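Local coordinates for protein adhesin (Streptococcus sanguinis SK1 = NCTC 7863, PDB 6VT2) that binds sialoglycans through tandem Siglec-like modules, probably anchoring the streptococcus to sialylated host ligands with target-dependent avidity, at residues Tyr172-Ser175 / Thr179-Ile182; Asp153-Ala158 / Gln196-Asp201; Thr97-Ala102 / Thr110-Lys115. All blocks are in the same frame, centred on the assembly; numbering follows the deposited sequence.

How the contacts relate
Followed from the N terminus, the chain first closes contact 3, where the chain leaving strand 95-104 of the first SigLec-like region turns back and the loop 110-115 returns along that strand beside the bound glycan. The next region, of the atypical Rib family, holds the other two. Helix 149-162 opens contact 2, the hairpin 172-175/179-182 closes contact 1 inside that loop, and strand 198-200 then closes contact 2, so contact 1 is nested within it. These two touch: V180 and V174 of the hairpin pack on V155 and I156 of the helix. Contact 3 stands in series, its centre about 46 Å from that of contact 1.

Contact 1: Tyr172-Ser175 / Thr179-Ile182; sequences YSVS and TVTI
S173 and T181 face each other as a hydrogen-bonded antiparallel pair, joined by two backbone bonds: S173 N reaches T181 O at 2.9 Å, and T181 N returns to S173 O at 2.8 Å, almost straight at its hydrogen (173°). A third, from S175 N to T179 O (2.9 Å), carries the ladder to the turn. Between these bonds run CA-H...O contacts, such as V174 CA to T179 O at 3.3 Å. Where the strands end, a side chain takes over: with chi1 at 73°, S175 OG sits between its own backbone N and carbonyl carbon and accepts a bent bond from T179 N (3.2 Å). T179 OG1 turns to N177 OD1 within the connection. The whole is a beta hairpin, whose second strand also pairs with strand 189-192 to make a three-stranded antiparallel sheet in the Rib-type region. Apolar contacts gather on the face that carries Y172, V174, V180 and I182. I182 runs alongside Y172, both leaving the sheet in the same direction, with I182 CG1 3.7 Å from Y172 CE2, oblique to the ring. V174 CG2 meets V180 CG2 at 4.1 Å, one methyl against another. Helix 149-162 packs over this face, V159 and K160 lying against Y172.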
loop_
_atom_site.group_PDB
_atom_site.type_symbol
_atom_site.label_atom_id
_atom_site.label_comp_id
_atom_site.label_asym_id
_atom_site.label_seq_id
_atom_site.Cartn_x
_atom_site.Cartn_y
_atom_site.Cartn_z
ATOM N N TYR A 172 -6.494 14.575 -18.003
ATOM C CA TYR A 172 -6.762 15.159 -16.688
ATOM C C TYR A 172 -6.159 16.553 -16.627
ATOM O O TYR A 172 -5.054 16.671 -17.057
ATOM C CB TYR A 172 -6.112 14.290 -15.636
ATOM C CG TYR A 172 -6.664 12.902 -15.629
ATOM C CD1 TYR A 172 -6.165 11.918 -16.455
ATOM C CD2 TYR A 172 -7.740 12.580 -14.845
ATOM C CE1 TYR A 172 -6.661 10.634 -16.437
ATOM C CE2 TYR A 172 -8.296 11.320 -14.875
ATOM C CZ TYR A 172 -7.745 10.327 -15.653
ATOM O OH TYR A 172 -8.292 9.085 -15.642
ATOM N N SER A 173 -6.897 17.528 -16.133
ATOM C CA SER A 173 -6.411 18.893 -15.925
ATOM C C SER A 173 -6.701 19.244 -14.464
ATOM O O SER A 173 -7.726 18.927 -14.026
ATOM C CB SER A 173 -7.068 19.809 -16.853
ATOM O OG SER A 173 -6.623 21.127 -16.708
ATOM N N VAL A 174 -5.769 19.865 -13.762
ATOM C CA VAL A 174 -5.989 20.307 -12.390
ATOM C C VAL A 174 -5.854 21.816 -12.370
ATOM O O VAL A 174 -4.865 22.365 -12.864
ATOM C CB VAL A 174 -4.984 19.672 -11.419
ATOM C CG1 VAL A 174 -5.270 20.137 -9.978
ATOM C CG2 VAL A 174 -5.002 18.203 -11.542
ATOM N N SER A 175 -6.828 22.480 -11.791
ATOM C CA SER A 175 -6.799 23.928 -11.748
ATOM C C SER A 175 -5.934 24.402 -10.588
ATOM O O SER A 175 -5.402 23.603 -9.801
ATOM C CB SER A 175 -8.197 24.498 -11.575
ATOM O OG SER A 175 -8.661 24.294 -10.249
ATOM N N THR A 179 -9.263 21.683 -8.554
ATOM C CA THR A 179 -10.399 21.164 -9.284
ATOM C C THR A 179 -9.886 20.317 -10.431
ATOM O O THR A 179 -9.066 20.774 -11.235
ATOM C CB THR A 179 -11.240 22.292 -9.837
ATOM O OG1 THR A 179 -11.701 23.151 -8.798
ATOM C CG2 THR A 179 -12.488 21.715 -10.527
ATOM N N VAL A 180 -10.425 19.105 -10.556
ATOM C CA VAL A 180 -9.940 18.188 -11.561
ATOM C C VAL A 180 -10.959 18.108 -12.679
ATOM O O VAL A 180 -12.147 17.892 -12.437
ATOM C CB VAL A 180 -9.687 16.809 -10.966
ATOM C CG1 VAL A 180 -9.415 15.789 -12.132
ATOM C CG2 VAL A 180 -8.510 16.846 -10.038
ATOM N N THR A 181 -10.493 18.266 -13.885
ATOM C CA THR A 181 -11.327 18.062 -15.059
ATOM C C THR A 181 -10.836 16.822 -15.768
ATOM O O THR A 181 -9.674 16.754 -16.167
ATOM C CB THR A 181 -11.252 19.259 -15.984
ATOM O OG1 THR A 181 -11.773 20.393 -15.333
ATOM C CG2 THR A 181 -12.108 18.991 -17.263
ATOM N N ILE A 182 -11.691 15.822 -15.941
ATOM C CA ILE A 182 -11.361 14.577 -16.671
ATOM C C ILE A 182 -12.005 14.759 -18.028
ATOM O O ILE A 182 -13.132 15.064 -18.042
ATOM C CB ILE A 182 -11.913 13.351 -15.933
ATOM C CG1 ILE A 182 -11.362 13.305 -14.503
ATOM C CG2 ILE A 182 -11.652 12.041 -16.698
ATOM C CD1 ILE A 182 -11.965 12.258 -13.620
#

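Contact 2: Asp153-Ala158 / Gln196-Asp201; sequences DAVIAA and QTVDTD. With CA (calcium ion), chain J.
The helix-to-sheet core of the Rib-type region is where V155, on helix 149-162, meets T197 and V198 at the start of the chain's exit toward the next module. Each branch of V155 has its own partner. CG2 lies 3.5 Å from V198 CG1, while CG1, anti to the backbone N (chi1 168°), approaches T197 CB at 4.0 Å. The valine crosses both partners at about a right angle, and all three residues are buried. T197 OG1 lies within hydrogen-bonding distance of both G178 O and A194 O and can give its single proton to either, so the buried hydroxyl is not left without a partner. Strand 198-200 pairs in parallel with strand 139-141, where V155 also touches T139, and the hairpin sheet is a neighbour of the same helix. Beyond the packed residues the segment continues to D199, whose OD1 receives the backbone N of T200 at 2.8 Å from above the carboxylate plane. D201 then reaches a calcium ion, binding it through both carboxylate oxygens, OD1 at 2.4 Å and OD2 at 2.5 Å. V203 O, D230, N231 and D305 also bind this ion, tying the segment to loops and to the end of strand 296-305 in the following SigLec-like region.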
loop_
_atom_site.group_PDB
_atom_site.type_symbol
_atom_site.label_atom_id
_atom_site.label_comp_id
_atom_site.label_asym_id
_atom_site.label_seq_id
_atom_site.Cartn_x
_atom_site.Cartn_y
_atom_site.Cartn_z
ATOM N N ASP A 153 0.418 17.332 -10.203
ATOM C CA ASP A 153 0.769 16.005 -10.678
ATOM C C ASP A 153 0.331 14.971 -9.668
ATOM O O ASP A 153 -0.103 13.869 -10.040
ATOM C CB ASP A 153 2.262 15.915 -10.963
ATOM C CG ASP A 153 2.665 16.741 -12.177
ATOM O OD1 ASP A 153 1.809 16.963 -13.063
ATOM O OD2 ASP A 153 3.837 17.165 -12.252
ATOM N N ALA A 154 0.440 15.310 -8.378
ATOM C CA ALA A 154 0.060 14.379 -7.327
ATOM C C ALA A 154 -1.447 14.155 -7.321
ATOM O O ALA A 154 -1.917 13.044 -7.046
ATOM C CB ALA A 154 0.510 14.870 -5.956
ATOM N N VAL A 155 -2.226 15.207 -7.562
ATOM C CA VAL A 155 -3.673 15.026 -7.634
ATOM C C VAL A 155 -4.035 14.148 -8.821
ATOM O O VAL A 155 -4.817 13.205 -8.671
ATOM C CB VAL A 155 -4.376 16.382 -7.695
ATOM C CG1 VAL A 155 -5.850 16.206 -8.067
ATOM C CG2 VAL A 155 -4.211 17.125 -6.341
ATOM N N ILE A 156 -3.429 14.406 -9.984
ATOM C CA ILE A 156 -3.706 13.595 -11.169
ATOM C C ILE A 156 -3.375 12.146 -10.890
ATOM O O ILE A 156 -4.122 11.227 -11.262
ATOM C CB ILE A 156 -2.931 14.113 -12.389
ATOM C CG1 ILE A 156 -3.431 15.491 -12.781
ATOM C CG2 ILE A 156 -3.068 13.120 -13.562
ATOM C CD1 ILE A 156 -2.684 16.105 -13.917
ATOM N N ALA A 157 -2.234 11.911 -10.257
ATOM C CA ALA A 157 -1.843 10.541 -9.967
ATOM C C ALA A 157 -2.834 9.882 -9.030
ATOM O O ALA A 157 -3.146 8.690 -9.164
ATOM C CB ALA A 157 -0.447 10.536 -9.362
ATOM N N ALA A 158 -3.319 10.634 -8.042
ATOM C CA ALA A 158 -4.269 10.063 -7.098
ATOM C C ALA A 158 -5.638 9.831 -7.760
ATOM O O ALA A 158 -6.363 8.894 -7.409
ATOM C CB ALA A 158 -4.440 10.973 -5.894
ATOM N N GLN A 196 -12.834 17.624 -2.848
ATOM C CA GLN A 196 -12.572 16.198 -2.850
ATOM C C GLN A 196 -11.173 15.845 -3.334
ATOM O O GLN A 196 -10.862 14.665 -3.471
ATOM C CB GLN A 196 -13.611 15.479 -3.724
ATOM C CG GLN A 196 -14.931 15.269 -3.059
ATOM C CD GLN A 196 -15.634 16.542 -2.722
ATOM O OE1 GLN A 196 -16.009 17.324 -3.609
ATOM N NE2 GLN A 196 -15.819 16.780 -1.424
ATOM N N THR A 197 -10.311 16.824 -3.616
ATOM C CA THR A 197 -8.988 16.495 -4.088
ATOM C C THR A 197 -7.877 17.007 -3.193
ATOM O O THR A 197 -6.838 16.359 -3.126
ATOM C CB THR A 197 -8.761 17.033 -5.499
ATOM O OG1 THR A 197 -8.822 18.450 -5.475
ATOM C CG2 THR A 197 -9.879 16.516 -6.428
ATOM N N VAL A 198 -8.029 18.187 -2.600
ATOM C CA VAL A 198 -6.932 18.778 -1.848
ATOM C C VAL A 198 -7.421 19.429 -0.560
ATOM O O VAL A 198 -8.562 19.879 -0.440
ATOM C CB VAL A 198 -6.176 19.836 -2.660
ATOM C CG1 VAL A 198 -5.600 19.254 -3.890
ATOM C CG2 VAL A 198 -7.145 20.986 -2.987
ATOM N N ASP A 199 -6.534 19.580 0.406
ATOM C CA ASP A 199 -6.798 20.381 1.628
ATOM C C ASP A 199 -5.426 20.918 2.037
ATOM O O ASP A 199 -4.391 20.440 1.609
ATOM C CB ASP A 199 -7.552 19.667 2.778
ATOM C CG ASP A 199 -8.243 20.596 3.798
ATOM O OD1 ASP A 199 -8.192 21.862 3.562
ATOM O OD2 ASP A 199 -8.565 20.176 4.831
ATOM N N THR A 200 -5.479 21.931 2.860
ATOM C CA THR A 200 -4.276 22.523 3.406
ATOM C C THR A 200 -3.644 21.567 4.385
ATOM O O THR A 200 -4.345 21.019 5.241
ATOM C CB THR A 200 -4.602 23.803 4.140
ATOM O OG1 THR A 200 -5.520 24.559 3.347
ATOM C CG2 THR A 200 -3.327 24.619 4.344
ATOM N N ASP A 201 -2.332 21.374 4.258
ATOM C CA ASP A 201 -1.588 20.643 5.282
ATOM C C ASP A 201 -1.324 21.617 6.403
ATOM O O ASP A 201 -0.584 22.584 6.213
ATOM C CB ASP A 201 -0.284 20.066 4.762
ATOM C CG ASP A 201 0.311 18.996 5.687
ATOM O OD1 ASP A 201 0.011 19.001 6.892
ATOM O OD2 ASP A 201 1.030 18.151 5.114
HETATM CA CA CA J . 1.611 17.277 7.405
#

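Contact 3: Thr97-Ala102 / Thr110-Lys115; sequences TKYVRA and TALVDK. With SIA (N-acetyl-alpha-neuraminic acid), chain D; GAL (beta-D-galactopyranose), chain B; A2G (2-acetamido-2-deoxy-alpha-D-galactopyranose), chain C.
With CG anti to its carbonyl carbon (chi1 -69°), Y99 sends its ring across to the loop 110-115, and R101, starting the same way (chi1 -55°) and then bending at chi3 (80°), turns its guanidinium back onto T110. The arginine takes hold side-on: NE and NH2 both donate to T110 O, each at 3.0 Å, and that oxygen lies in the guanidinium plane. L112 CB sits over the centre of one guanidinium face, 3.7 Å above it. NH2 also forms a salt bridge with D47, so bonds at the edge and packing on the face fix the group's rotation. T110 meets A102 twice, its N bonding to A102 O and its OG1 accepting from A102 N at 3.1 Å. These bonds fasten T110, where the chain begins to run back, to strand 95-104. L112 CD1 comes within 3.7 Å of Y99 CB, its branch running across the tyrosine side chain. The hydroxyl beyond that ring joins protein to sugar: Y99 OH accepts from K115 N at 2.8 Å and donates to galactose O6 at 2.6 Å, both partners lying near the ring plane. O6 also sits against D114 OD1, modelled so close (2.4 Å) that the exact length is doubtful. Sialic acid draws several of its bonds from the strand, with D53 and G93 adding others. T97 N and T97 OG1 each take one carboxylate oxygen, the backbone N reaching O1B at 2.9 Å, while K98 NZ bonds to O8 and O9 of the glycerol tail and is held from the protein side by N42 OD1 and D53 O. Strand and loop thus form one wall of the Siglec-like pocket, where T97 and K98 lie in a YTKY sequence that probably corresponds to the YTRY motif of related adhesins.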
loop_
_atom_site.group_PDB
_atom_site.type_symbol
_atom_site.label_atom_id
_atom_site.label_comp_id
_atom_site.label_asym_id
_atom_site.label_seq_id
_atom_site.Cartn_x
_atom_site.Cartn_y
_atom_site.Cartn_z
ATOM N N THR A 97 -34.253 5.705 -35.311
ATOM C CA THR A 97 -35.277 4.667 -35.198
ATOM C C THR A 97 -35.136 3.875 -36.484
ATOM O O THR A 97 -35.335 4.425 -37.491
ATOM C CB THR A 97 -36.681 5.234 -35.122
ATOM O OG1 THR A 97 -36.619 6.176 -34.069
ATOM C CG2 THR A 97 -37.698 4.152 -34.872
ATOM N N LYS A 98 -34.747 2.622 -36.380
ATOM C CA LYS A 98 -34.558 1.808 -37.579
ATOM C C LYS A 98 -35.348 0.506 -37.428
ATOM O O LYS A 98 -35.571 0.063 -36.383
ATOM C CB LYS A 98 -33.085 1.551 -37.814
ATOM C CG LYS A 98 -32.226 2.795 -37.901
ATOM C CD LYS A 98 -32.587 3.571 -39.144
ATOM C CE LYS A 98 -32.102 4.972 -38.956
ATOM N NZ LYS A 98 -32.181 5.778 -40.163
ATOM N N TYR A 99 -35.689 -0.038 -38.564
ATOM C CA TYR A 99 -36.691 -1.106 -38.631
ATOM C C TYR A 99 -36.028 -2.414 -39.027
ATOM O O TYR A 99 -35.125 -2.439 -39.865
ATOM C CB TYR A 99 -37.755 -0.720 -39.631
ATOM C CG TYR A 99 -38.564 0.420 -39.124
ATOM C CD1 TYR A 99 -38.114 1.708 -39.173
ATOM C CD2 TYR A 99 -39.761 0.178 -38.486
ATOM C CE1 TYR A 99 -38.834 2.744 -38.565
ATOM C CE2 TYR A 99 -40.544 1.201 -37.942
ATOM C CZ TYR A 99 -40.027 2.479 -37.937
ATOM O OH TYR A 99 -40.787 3.423 -37.337
ATOM N N VAL A 100 -36.480 -3.487 -38.397
ATOM C CA VAL A 100 -35.935 -4.817 -38.624
ATOM C C VAL A 100 -37.041 -5.685 -39.203
ATOM O O VAL A 100 -38.128 -5.778 -38.639
ATOM C CB VAL A 100 -35.340 -5.406 -37.342
ATOM C CG1 VAL A 100 -34.758 -6.741 -37.665
ATOM C CG2 VAL A 100 -34.274 -4.499 -36.745
ATOM N N ARG A 101 -36.723 -6.343 -40.325
ATOM C CA ARG A 101 -37.687 -7.222 -40.952
ATOM C C ARG A 101 -37.046 -8.578 -41.197
ATOM O O ARG A 101 -35.906 -8.669 -41.319
ATOM C CB ARG A 101 -38.166 -6.670 -42.293
ATOM C CG ARG A 101 -38.722 -5.261 -42.200
ATOM C CD ARG A 101 -39.154 -4.871 -43.590
ATOM N NE ARG A 101 -40.439 -5.420 -43.946
ATOM C CZ ARG A 101 -41.025 -5.204 -45.103
ATOM N NH1 ARG A 101 -40.430 -4.486 -46.021
ATOM N NH2 ARG A 101 -42.215 -5.697 -45.365
ATOM N N ALA A 102 -37.881 -9.581 -41.228
ATOM C CA ALA A 102 -37.360 -10.897 -41.527
ATOM C C ALA A 102 -38.332 -11.609 -42.452
ATOM O O ALA A 102 -39.539 -11.364 -42.404
ATOM C CB ALA A 102 -37.141 -11.720 -40.263
ATOM N N THR A 110 -42.115 -9.891 -42.507
ATOM C CA THR A 110 -42.794 -9.131 -41.462
ATOM C C THR A 110 -43.246 -7.810 -42.078
ATOM O O THR A 110 -42.555 -7.256 -42.855
ATOM C CB THR A 110 -41.891 -9.008 -40.248
ATOM O OG1 THR A 110 -40.682 -8.436 -40.689
ATOM C CG2 THR A 110 -41.609 -10.344 -39.609
ATOM N N ALA A 111 -44.355 -7.316 -41.600
ATOM C CA ALA A 111 -44.916 -6.091 -42.134
ATOM C C ALA A 111 -44.035 -4.931 -41.657
ATOM O O ALA A 111 -43.563 -4.986 -40.579
ATOM C CB ALA A 111 -46.314 -5.909 -41.644
ATOM N N LEU A 112 -43.939 -3.913 -42.455
ATOM C CA LEU A 112 -43.219 -2.690 -42.116
ATOM C C LEU A 112 -44.268 -1.606 -41.881
ATOM O O LEU A 112 -45.043 -1.268 -42.789
ATOM C CB LEU A 112 -42.326 -2.275 -43.260
ATOM C CG LEU A 112 -41.638 -0.970 -43.039
ATOM C CD1 LEU A 112 -40.681 -1.103 -41.813
ATOM C CD2 LEU A 112 -40.790 -0.558 -44.262
ATOM N N VAL A 113 -44.346 -1.089 -40.659
ATOM C CA VAL A 113 -45.377 -0.119 -40.272
ATOM C C VAL A 113 -44.665 0.963 -39.445
ATOM O O VAL A 113 -44.196 0.674 -38.411
ATOM C CB VAL A 113 -46.503 -0.776 -39.472
ATOM C CG1 VAL A 113 -47.599 0.241 -39.204
ATOM C CG2 VAL A 113 -47.078 -2.019 -40.135
ATOM N N ASP A 114 -44.663 2.194 -39.926
ATOM C CA ASP A 114 -44.028 3.337 -39.264
ATOM C C ASP A 114 -44.465 3.428 -37.805
ATOM O O ASP A 114 -45.616 3.363 -37.536
ATOM C CB ASP A 114 -44.484 4.624 -39.932
ATOM C CG ASP A 114 -43.824 5.840 -39.320
ATOM O OD1 ASP A 114 -42.650 5.844 -39.301
ATOM O OD2 ASP A 114 -44.543 6.710 -38.837
ATOM N N LYS A 115 -43.503 3.370 -36.890
ATOM C CA LYS A 115 -43.632 3.537 -35.435
ATOM C C LYS A 115 -44.415 2.399 -34.807
ATOM O O LYS A 115 -44.800 2.564 -33.718
ATOM C CB LYS A 115 -44.214 4.904 -35.081
ATOM C CG LYS A 115 -43.321 6.057 -35.515
ATOM C CD LYS A 115 -43.904 7.343 -35.033
ATOM C CE LYS A 115 -43.168 8.578 -35.468
ATOM N NZ LYS A 115 -44.116 9.712 -35.421
HETATM C C1 SIA D . -35.389 8.961 -35.996
HETATM C C2 SIA D . -35.591 10.385 -36.673
HETATM C C3 SIA D . -35.361 11.573 -35.731
HETATM C C4 SIA D . -33.911 11.724 -35.263
HETATM C C5 SIA D . -32.957 11.732 -36.465
HETATM C C6 SIA D . -33.263 10.527 -37.392
HETATM C C7 SIA D . -32.487 10.527 -38.735
HETATM C C8 SIA D . -33.042 9.428 -39.678
HETATM C C9 SIA D . -32.075 9.181 -40.831
HETATM C C10 SIA D . -30.671 12.649 -36.297
HETATM C C11 SIA D . -29.255 12.400 -35.781
HETATM N N5 SIA D . -31.560 11.660 -36.040
HETATM O O1A SIA D . -35.733 8.845 -34.799
HETATM O O1B SIA D . -34.938 8.088 -36.789
HETATM O O4 SIA D . -33.729 12.940 -34.512
HETATM O O6 SIA D . -34.635 10.523 -37.770
HETATM O O7 SIA D . -32.501 11.815 -39.329
HETATM O O8 SIA D . -33.276 8.234 -38.923
HETATM O O9 SIA D . -30.946 8.465 -40.323
HETATM O O10 SIA D . -30.962 13.677 -36.904
HETATM C C1 GAL B . -39.039 9.337 -39.904
HETATM C C2 GAL B . -38.279 10.363 -39.038
HETATM C C3 GAL B . -37.450 9.668 -37.964
HETATM C C4 GAL B . -38.320 8.685 -37.167
HETATM C C5 GAL B . -38.977 7.718 -38.146
HETATM C C6 GAL B . -39.909 6.686 -37.486
HETATM O O2 GAL B . -37.365 11.115 -39.817
HETATM O O3 GAL B . -36.893 10.615 -37.055
HETATM O O4 GAL B . -39.306 9.384 -36.441
HETATM O O5 GAL B . -39.774 8.442 -39.084
HETATM O O6 GAL B . -40.375 5.728 -38.427
HETATM O O5 A2G C . -42.717 9.310 -43.665
HETATM C C1 A2G C . -41.429 9.723 -44.110
HETATM O O1 A2G C . -40.721 8.565 -44.555
HETATM C C2 A2G C . -40.697 10.366 -42.931
HETATM N N2 A2G C . -39.339 10.635 -43.376
HETATM C C3 A2G C . -40.550 9.375 -41.786
HETATM O O3 A2G C . -39.940 10.038 -40.668
HETATM C C4 A2G C . -41.927 8.825 -41.421
HETATM O O4 A2G C . -42.711 9.867 -40.839
HETATM C C5 A2G C . -42.633 8.286 -42.671
HETATM C C6 A2G C . -44.041 7.771 -42.390
HETATM O O6 A2G C . -44.464 6.985 -43.510
HETATM C C7 A2G C . -38.906 11.886 -43.531
HETATM O O7 A2G C . -39.621 12.848 -43.314
HETATM C C8 A2G C . -37.486 12.037 -43.992
#